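PDB 6XN2: xylosidase from Xanthomonas axonopodis pv. citri, which probably hydrolyses xylosidic linkages in xylan-derived oligosaccharides as a family 43 glycoside hydrolase, and is here complexed with xylotriose and calcium. Local coordinates for residues Leu42-Leu46 with Ala97-Leu101; Arg90-Pro94 with Leu313-Gln317; Thr129-Phe133 with Leu222-Ile227. One frame throughout, in Å; residues are numbered along the deposited sequence.

In the fold
Starting from the N terminus, contact 1 closes a loop of 50 residues, bringing the start of strand 99-106 against the segment, 42-46, that leads into strand 47-56. Contact 2 opens inside that span, at 90-94, and closes only at 313-317, so the two contacts cross; they also touch, Glu99 OE2 lying 2.8 Å from Arg90 NH2 in a salt bridge. Contact 3, 129-133 with 222-227, follows contact 1 in series, falls wholly within the span of contact 2 and touches neither. Contact 1 ties the lead-in to the sheet of strands 47-56 to 99-106 to its last strand, contact 2 joins that sheet to the one containing 310-314, and contact 3 ties strand 128-136 to the loop after strand 218-221.

Contact 1 of 3, residues Leu42-Leu46 with Ala97-Leu101; sequences LVTHL and AVEDL
His45 meets Asp100 edge-on, through NE2 of the imidazole. The bond from His45 NE2 to Asp100 OD2 is 2.8 Å long with an N-H...O angle of 154°, and OD2 lies close to the ring plane. It accepts with its anti lone pair, the one directed away from OD1, while ring and carboxylate are turned 38° against each other. The His45 ring reaches this position because CG stands between its own backbone N and carbonyl carbon (chi1 59°). Leu46 CD2 rests over one ring face near the rim and also comes within 3.9 Å of Asp100 OD2, placing a methyl beside the carboxylate oxygen. The other oxygen, OD1, takes hydrogen bonds from Gly102 N and from His87 ND1; with both ends of the carboxylate engaged, its rotation is restricted.

Val98 carries the apolar half and divides its methyls between two partners. Val98 CG1 meets Val43 CG1 at 3.7 Å, whereas Val98 CG2 lies 4.0 Å from Leu42 CB; in both pairs the side chains run at about a right angle. The Leu42 carbonyl oxygen adds a backbone contact, 3.7 Å from Val98 CB. Leu42 and Val98 are also the closest CA pair of the two segments, at 6.4 Å.

The contact lies at the surface of the five-bladed beta-propeller of family 43. Leu42 shares backbone hydrogen bonding with Ile337 and packs on strand 336-342, while Val98 lies on Leu89 and Met91 of strand 85-91, the partner of strand 99-106.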
# COMPACT_ATOMS: atom_id res chain seq x y z
N LEU A 42 0.44 16.83 -0.01
CA LEU A 42 0.10 17.09 1.35
C LEU A 42 1.27 17.63 2.09
O LEU A 42 1.13 18.33 3.05
CB LEU A 42 -0.35 15.81 2.04
CG LEU A 42 -1.67 15.30 1.55
CD1 LEU A 42 -1.95 13.94 2.09
CD2 LEU A 42 -2.76 16.27 1.92
N VAL A 43 2.46 17.31 1.64
CA VAL A 43 3.68 17.86 2.20
C VAL A 43 4.69 18.07 1.11
O VAL A 43 4.69 17.38 0.15
CB VAL A 43 4.35 17.01 3.27
CG1 VAL A 43 3.66 17.12 4.60
CG2 VAL A 43 4.49 15.60 2.83
N THR A 44 5.55 19.05 1.26
CA THR A 44 6.53 19.33 0.25
C THR A 44 7.90 19.47 0.76
O THR A 44 8.78 19.62 -0.01
CB THR A 44 6.28 20.64 -0.48
OG1 THR A 44 6.22 21.70 0.45
CG2 THR A 44 5.03 20.59 -1.22
N HIS A 45 8.12 19.41 2.06
CA HIS A 45 9.46 19.56 2.58
C HIS A 45 10.29 18.29 2.56
O HIS A 45 11.44 18.31 2.82
CB HIS A 45 9.47 20.15 3.97
CG HIS A 45 8.71 19.36 4.97
ND1 HIS A 45 7.35 19.33 5.02
CD2 HIS A 45 9.14 18.58 5.99
CE1 HIS A 45 6.96 18.56 6.02
NE2 HIS A 45 8.03 18.09 6.62
N LEU A 46 9.64 17.19 2.26
CA LEU A 46 10.27 15.92 2.09
C LEU A 46 9.48 15.13 1.07
O LEU A 46 8.34 15.36 0.88
CB LEU A 46 10.40 15.20 3.41
CG LEU A 46 9.27 14.38 3.97
CD1 LEU A 46 9.79 13.55 5.10
CD2 LEU A 46 8.19 15.27 4.48
N ALA A 97 -4.19 21.29 8.40
CA ALA A 97 -2.84 21.25 7.84
C ALA A 97 -2.17 19.94 8.26
O ALA A 97 -2.43 19.41 9.34
CB ALA A 97 -2.04 22.45 8.31
N VAL A 98 -1.31 19.41 7.40
CA VAL A 98 -0.61 18.15 7.67
C VAL A 98 0.65 18.37 8.49
O VAL A 98 1.51 19.17 8.11
CB VAL A 98 -0.24 17.43 6.37
CG1 VAL A 98 0.68 16.25 6.66
CG2 VAL A 98 -1.49 16.98 5.65
N GLU A 99 0.76 17.67 9.61
CA GLU A 99 1.93 17.79 10.48
C GLU A 99 2.94 16.69 10.19
O GLU A 99 2.56 15.53 10.05
CB GLU A 99 1.54 17.71 11.96
CG GLU A 99 0.19 18.31 12.31
CD GLU A 99 -0.27 17.91 13.71
OE1 GLU A 99 -1.42 17.45 13.84
OE2 GLU A 99 0.52 18.06 14.67
N ASP A 100 4.21 17.02 10.20
CA ASP A 100 5.27 16.06 10.06
C ASP A 100 5.70 15.79 11.48
O ASP A 100 6.33 16.59 12.10
CB ASP A 100 6.44 16.64 9.28
CG ASP A 100 7.56 15.64 9.07
OD1 ASP A 100 7.56 14.59 9.68
OD2 ASP A 100 8.44 15.93 8.28
N LEU A 101 5.37 14.63 11.99
CA LEU A 101 5.67 14.28 13.38
C LEU A 101 7.10 13.77 13.52
O LEU A 101 7.51 13.36 14.61
CB LEU A 101 4.67 13.25 13.91
CG LEU A 101 3.23 13.77 13.96
CD1 LEU A 101 2.29 12.75 14.59
CD2 LEU A 101 3.18 15.08 14.72

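Contact 2 of 3, residues Arg90-Pro94 with Leu313-Gln317; sequences RMAHP and LFQQQ
Phe314 packs against Pro94 where two neighbouring sheets of the five-bladed propeller meet: Phe314 opens the type II' turn of a beta hairpin with a two-residue loop, and Pro94 belongs to the loop after strand 85-91. The hairpin is closed by paired backbone hydrogen bonds, Phe314 N to Gln317 O at 2.9 Å and Gln317 N to Phe314 O at 3.1 Å, which fix the backbone from which both contacting side chains extend.

The aromatic contacts come from the Phe314 ring. Pro94 CG sits over one face, offset toward the rim, and Pro94 CD makes an off-centre CH-pi contact, 4.2 Å from the ring centroid and 29° from the normal. With CG anti to the backbone N (chi1 -165°), the ring is brought against the His93-Pro94 junction, where Phe314 CE2 lies 3.5 Å from His93 C. Met91 CB is more distant, 4.5 Å from Phe314 CE2; Leu60 and Tyr319 are further neighbours of Phe314.

Polar atoms take part only by van der Waals contact. Met91 O approaches Phe314 CZ obliquely at 3.8 Å. The Gln315 chain, extended beyond CG, crosses the proline at about a right angle, Gln315 OE1 standing 3.4 Å from Pro94 CG.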
# COMPACT_ATOMS: atom_id res chain seq x y z
N ARG A 90 0.28 13.59 10.39
CA ARG A 90 -1.03 13.63 11.03
C ARG A 90 -1.91 14.78 10.53
O ARG A 90 -1.43 15.89 10.29
CB ARG A 90 -0.87 13.73 12.55
CG ARG A 90 -2.19 13.83 13.32
CD ARG A 90 -1.97 13.80 14.83
NE ARG A 90 -1.17 14.95 15.26
CZ ARG A 90 -0.41 14.96 16.35
NH1 ARG A 90 -0.32 13.89 17.12
NH2 ARG A 90 0.27 16.06 16.66
N MET A 91 -3.19 14.49 10.37
CA MET A 91 -4.21 15.54 10.26
C MET A 91 -5.08 15.45 11.51
O MET A 91 -5.77 14.45 11.71
CB MET A 91 -5.05 15.38 9.00
CG MET A 91 -4.29 15.70 7.73
SD MET A 91 -5.31 15.42 6.26
CE MET A 91 -6.59 16.65 6.50
N ALA A 92 -5.03 16.48 12.34
CA ALA A 92 -5.74 16.47 13.62
C ALA A 92 -7.25 16.38 13.42
O ALA A 92 -7.95 15.79 14.24
CB ALA A 92 -5.39 17.71 14.43
N HIS A 93 -7.74 16.95 12.33
CA HIS A 93 -9.16 16.93 12.01
C HIS A 93 -9.32 17.08 10.49
O HIS A 93 -8.34 17.37 9.80
CB HIS A 93 -9.91 18.03 12.76
CG HIS A 93 -9.31 19.39 12.58
ND1 HIS A 93 -8.54 20.00 13.55
CD2 HIS A 93 -9.33 20.25 11.53
CE1 HIS A 93 -8.13 21.18 13.12
NE2 HIS A 93 -8.60 21.35 11.89
N PRO A 94 -10.50 16.88 9.96
CA PRO A 94 -10.62 17.02 8.52
C PRO A 94 -10.28 18.42 8.03
O PRO A 94 -10.63 19.37 8.66
CB PRO A 94 -12.06 16.70 8.26
CG PRO A 94 -12.45 15.84 9.39
CD PRO A 94 -11.70 16.31 10.55
N LEU A 313 -11.59 6.01 6.09
CA LEU A 313 -12.75 6.82 6.49
C LEU A 313 -12.33 7.76 7.61
O LEU A 313 -11.79 7.29 8.58
CB LEU A 313 -13.86 5.88 6.95
CG LEU A 313 -15.12 6.55 7.47
CD1 LEU A 313 -15.74 7.42 6.41
CD2 LEU A 313 -16.11 5.50 7.93
N PHE A 314 -12.55 9.06 7.42
CA PHE A 314 -12.25 10.07 8.42
C PHE A 314 -13.50 10.92 8.63
O PHE A 314 -13.87 11.71 7.76
CB PHE A 314 -11.07 10.95 7.98
CG PHE A 314 -10.47 11.78 9.08
CD1 PHE A 314 -10.70 11.48 10.41
CD2 PHE A 314 -9.67 12.87 8.77
CE1 PHE A 314 -10.14 12.24 11.42
CE2 PHE A 314 -9.11 13.64 9.78
CZ PHE A 314 -9.34 13.33 11.10
N GLN A 315 -14.17 10.75 9.75
CA GLN A 315 -15.39 11.46 10.03
C GLN A 315 -16.46 11.29 8.93
O GLN A 315 -16.93 10.22 8.67
CB GLN A 315 -15.14 12.92 10.44
CG GLN A 315 -14.29 13.07 11.68
CD GLN A 315 -14.15 14.48 12.22
OE1 GLN A 315 -14.79 15.38 11.76
NE2 GLN A 315 -13.31 14.65 13.19
N GLN A 316 -16.84 12.38 8.28
CA GLN A 316 -17.88 12.34 7.27
C GLN A 316 -17.44 11.96 5.86
O GLN A 316 -18.21 12.05 4.93
CB GLN A 316 -18.56 13.70 7.20
CG GLN A 316 -19.28 14.05 8.49
CD GLN A 316 -19.85 15.44 8.53
OE1 GLN A 316 -19.22 16.37 8.96
NE2 GLN A 316 -21.07 15.57 8.12
N GLN A 317 -16.24 11.45 5.71
CA GLN A 317 -15.72 11.26 4.36
C GLN A 317 -14.73 10.10 4.22
O GLN A 317 -13.82 9.96 5.03
CB GLN A 317 -15.03 12.55 3.91
CG GLN A 317 -14.50 12.52 2.49
CD GLN A 317 -15.61 12.39 1.48
OE1 GLN A 317 -16.54 13.21 1.45
NE2 GLN A 317 -15.54 11.36 0.64

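Contact 3 of 3, residues Thr129-Phe133 with Leu222-Ile227; sequences TYLYF and LHERMI
Tyr130 and Met226 bring strand 128-136 and a turn together, their CA atoms 7.5 Å apart, the turn being type I from His223 to Met226 and closed by Met226 N to His223 O at 2.8 Å. Within it the His223 ring accepts the Arg225 backbone N-H at ND1, close to the ring plane, a second bond inside the turn.

Tyr130 and Tyr132 are two residues apart, and both side chains leave the strand on the side of the turn. Met226 meets both, its CB on Tyr130 and its carbonyl O and CE at the hydroxyl of Tyr132. Met226 CB stands over the centre of the Tyr130 ring, 3.5 Å from the centroid and only 10° off the normal: a CH-pi contact over the face. The chain then bends at both chi2 (-74°) and chi3, which places SD obliquely to the same ring in a Met-aromatic contact and brings Met226 CE back to within 3.4 Å of Tyr132 OH.

This is a seam between two sheets of the five-bladed propeller. The tyrosines belong to the sheet that includes strands 121-125 and 142-149, and the turn follows strand 218-221 of the next. Met226 also packs on Ala123 and Arg125 on one sheet and on His181 on the other.

The direct hydrogen bond between the segments is Tyr132 OH donating to Met226 O at 2.7 Å. The carbonyl is met at a C=O...O angle of 132°, with the donor somewhat out of the carbonyl plane, while the oxygen lies at the tyrosine ring's edge. Leu222 CD1 comes from the opposite direction to 3.6 Å from Tyr132 OH. Ile227 CG2 approaches Tyr130 CE2 obliquely at 3.9 Å. At the phenol end, Tyr130 OH is hydrogen-bonded to a water at 2.7 Å, which in turn donates a weak bond to Glu224 O.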
# COMPACT_ATOMS: atom_id res chain seq x y z
N THR A 129 0.99 0.62 19.23
CA THR A 129 0.91 0.89 17.82
C THR A 129 2.04 0.10 17.19
O THR A 129 3.12 0.10 17.66
CB THR A 129 1.07 2.37 17.46
OG1 THR A 129 0.12 3.14 18.15
CG2 THR A 129 0.89 2.59 15.99
N TYR A 130 1.73 -0.59 16.12
CA TYR A 130 2.71 -1.39 15.43
C TYR A 130 2.98 -0.85 14.06
O TYR A 130 2.09 -0.57 13.37
CB TYR A 130 2.24 -2.83 15.34
CG TYR A 130 1.95 -3.44 16.67
CD1 TYR A 130 0.74 -3.31 17.26
CD2 TYR A 130 2.90 -4.13 17.34
CE1 TYR A 130 0.48 -3.86 18.49
CE2 TYR A 130 2.65 -4.67 18.57
CZ TYR A 130 1.44 -4.53 19.13
OH TYR A 130 1.18 -5.05 20.33
N LEU A 131 4.24 -0.71 13.69
CA LEU A 131 4.62 -0.24 12.38
C LEU A 131 5.14 -1.40 11.56
O LEU A 131 6.12 -1.95 11.88
CB LEU A 131 5.67 0.87 12.46
CG LEU A 131 6.12 1.55 11.18
CD1 LEU A 131 4.97 2.18 10.47
CD2 LEU A 131 7.14 2.61 11.44
N TYR A 132 4.41 -1.79 10.54
CA TYR A 132 4.80 -2.89 9.67
C TYR A 132 5.52 -2.35 8.45
O TYR A 132 5.05 -1.40 7.83
CB TYR A 132 3.57 -3.70 9.23
CG TYR A 132 2.84 -4.30 10.39
CD1 TYR A 132 1.93 -3.54 11.12
CD2 TYR A 132 3.06 -5.62 10.77
CE1 TYR A 132 1.26 -4.09 12.20
CE2 TYR A 132 2.40 -6.17 11.85
CZ TYR A 132 1.50 -5.40 12.56
OH TYR A 132 0.84 -5.95 13.63
N PHE A 133 6.67 -2.93 8.11
CA PHE A 133 7.46 -2.40 7.00
C PHE A 133 8.23 -3.49 6.25
O PHE A 133 8.71 -4.45 6.86
CB PHE A 133 8.45 -1.35 7.52
CG PHE A 133 9.48 -1.90 8.47
CD1 PHE A 133 9.17 -2.09 9.81
CD2 PHE A 133 10.75 -2.22 8.03
CE1 PHE A 133 10.11 -2.60 10.69
CE2 PHE A 133 11.70 -2.74 8.91
CZ PHE A 133 11.38 -2.92 10.23
N LEU A 222 -3.26 -12.14 11.90
CA LEU A 222 -2.23 -11.86 12.83
C LEU A 222 -2.54 -12.43 14.20
O LEU A 222 -3.65 -12.48 14.61
CB LEU A 222 -2.04 -10.35 12.96
CG LEU A 222 -1.35 -9.64 11.82
CD1 LEU A 222 -1.45 -8.15 11.96
CD2 LEU A 222 0.09 -10.04 11.70
N HIS A 223 -1.49 -12.79 14.89
CA HIS A 223 -1.62 -13.26 16.27
C HIS A 223 -2.03 -12.05 17.12
O HIS A 223 -1.66 -10.93 16.83
CB HIS A 223 -0.30 -13.87 16.72
CG HIS A 223 -0.33 -14.61 18.01
ND1 HIS A 223 -0.23 -13.99 19.22
CD2 HIS A 223 -0.43 -15.92 18.28
CE1 HIS A 223 -0.29 -14.87 20.18
NE2 HIS A 223 -0.39 -16.06 19.63
N GLU A 224 -2.63 -12.30 18.26
CA GLU A 224 -3.00 -11.27 19.20
C GLU A 224 -1.83 -10.42 19.66
O GLU A 224 -1.98 -9.30 19.99
CB GLU A 224 -3.74 -11.86 20.40
CG GLU A 224 -2.86 -12.74 21.26
CD GLU A 224 -3.61 -13.53 22.32
OE1 GLU A 224 -4.60 -13.03 22.87
OE2 GLU A 224 -3.19 -14.65 22.61
N ARG A 225 -0.61 -10.95 19.71
CA ARG A 225 0.62 -10.20 20.06
C ARG A 225 1.08 -9.28 18.92
O ARG A 225 2.01 -8.57 19.16
CB ARG A 225 1.72 -11.17 20.47
CG ARG A 225 2.37 -11.86 19.29
CD ARG A 225 3.28 -12.96 19.76
NE ARG A 225 4.26 -12.51 20.72
CZ ARG A 225 5.41 -13.10 20.95
NH1 ARG A 225 5.75 -14.17 20.27
NH2 ARG A 225 6.22 -12.62 21.85
N MET A 226 0.51 -9.40 17.72
CA MET A 226 0.69 -8.55 16.57
C MET A 226 1.99 -8.59 15.86
O MET A 226 2.09 -8.09 14.78
CB MET A 226 0.32 -7.10 16.88
CG MET A 226 -1.08 -6.92 17.37
SD MET A 226 -2.24 -7.09 16.04
CE MET A 226 -2.05 -5.47 15.32
N ILE A 227 2.98 -9.19 16.45
CA ILE A 227 4.29 -9.20 15.81
C ILE A 227 4.58 -10.55 15.14
O ILE A 227 5.64 -10.75 14.55
CB ILE A 227 5.41 -8.85 16.80
CG1 ILE A 227 5.51 -9.93 17.88
CG2 ILE A 227 5.16 -7.49 17.43
CD1 ILE A 227 6.61 -9.68 18.86
O HOH W 1 -1.17 -6.20 21.01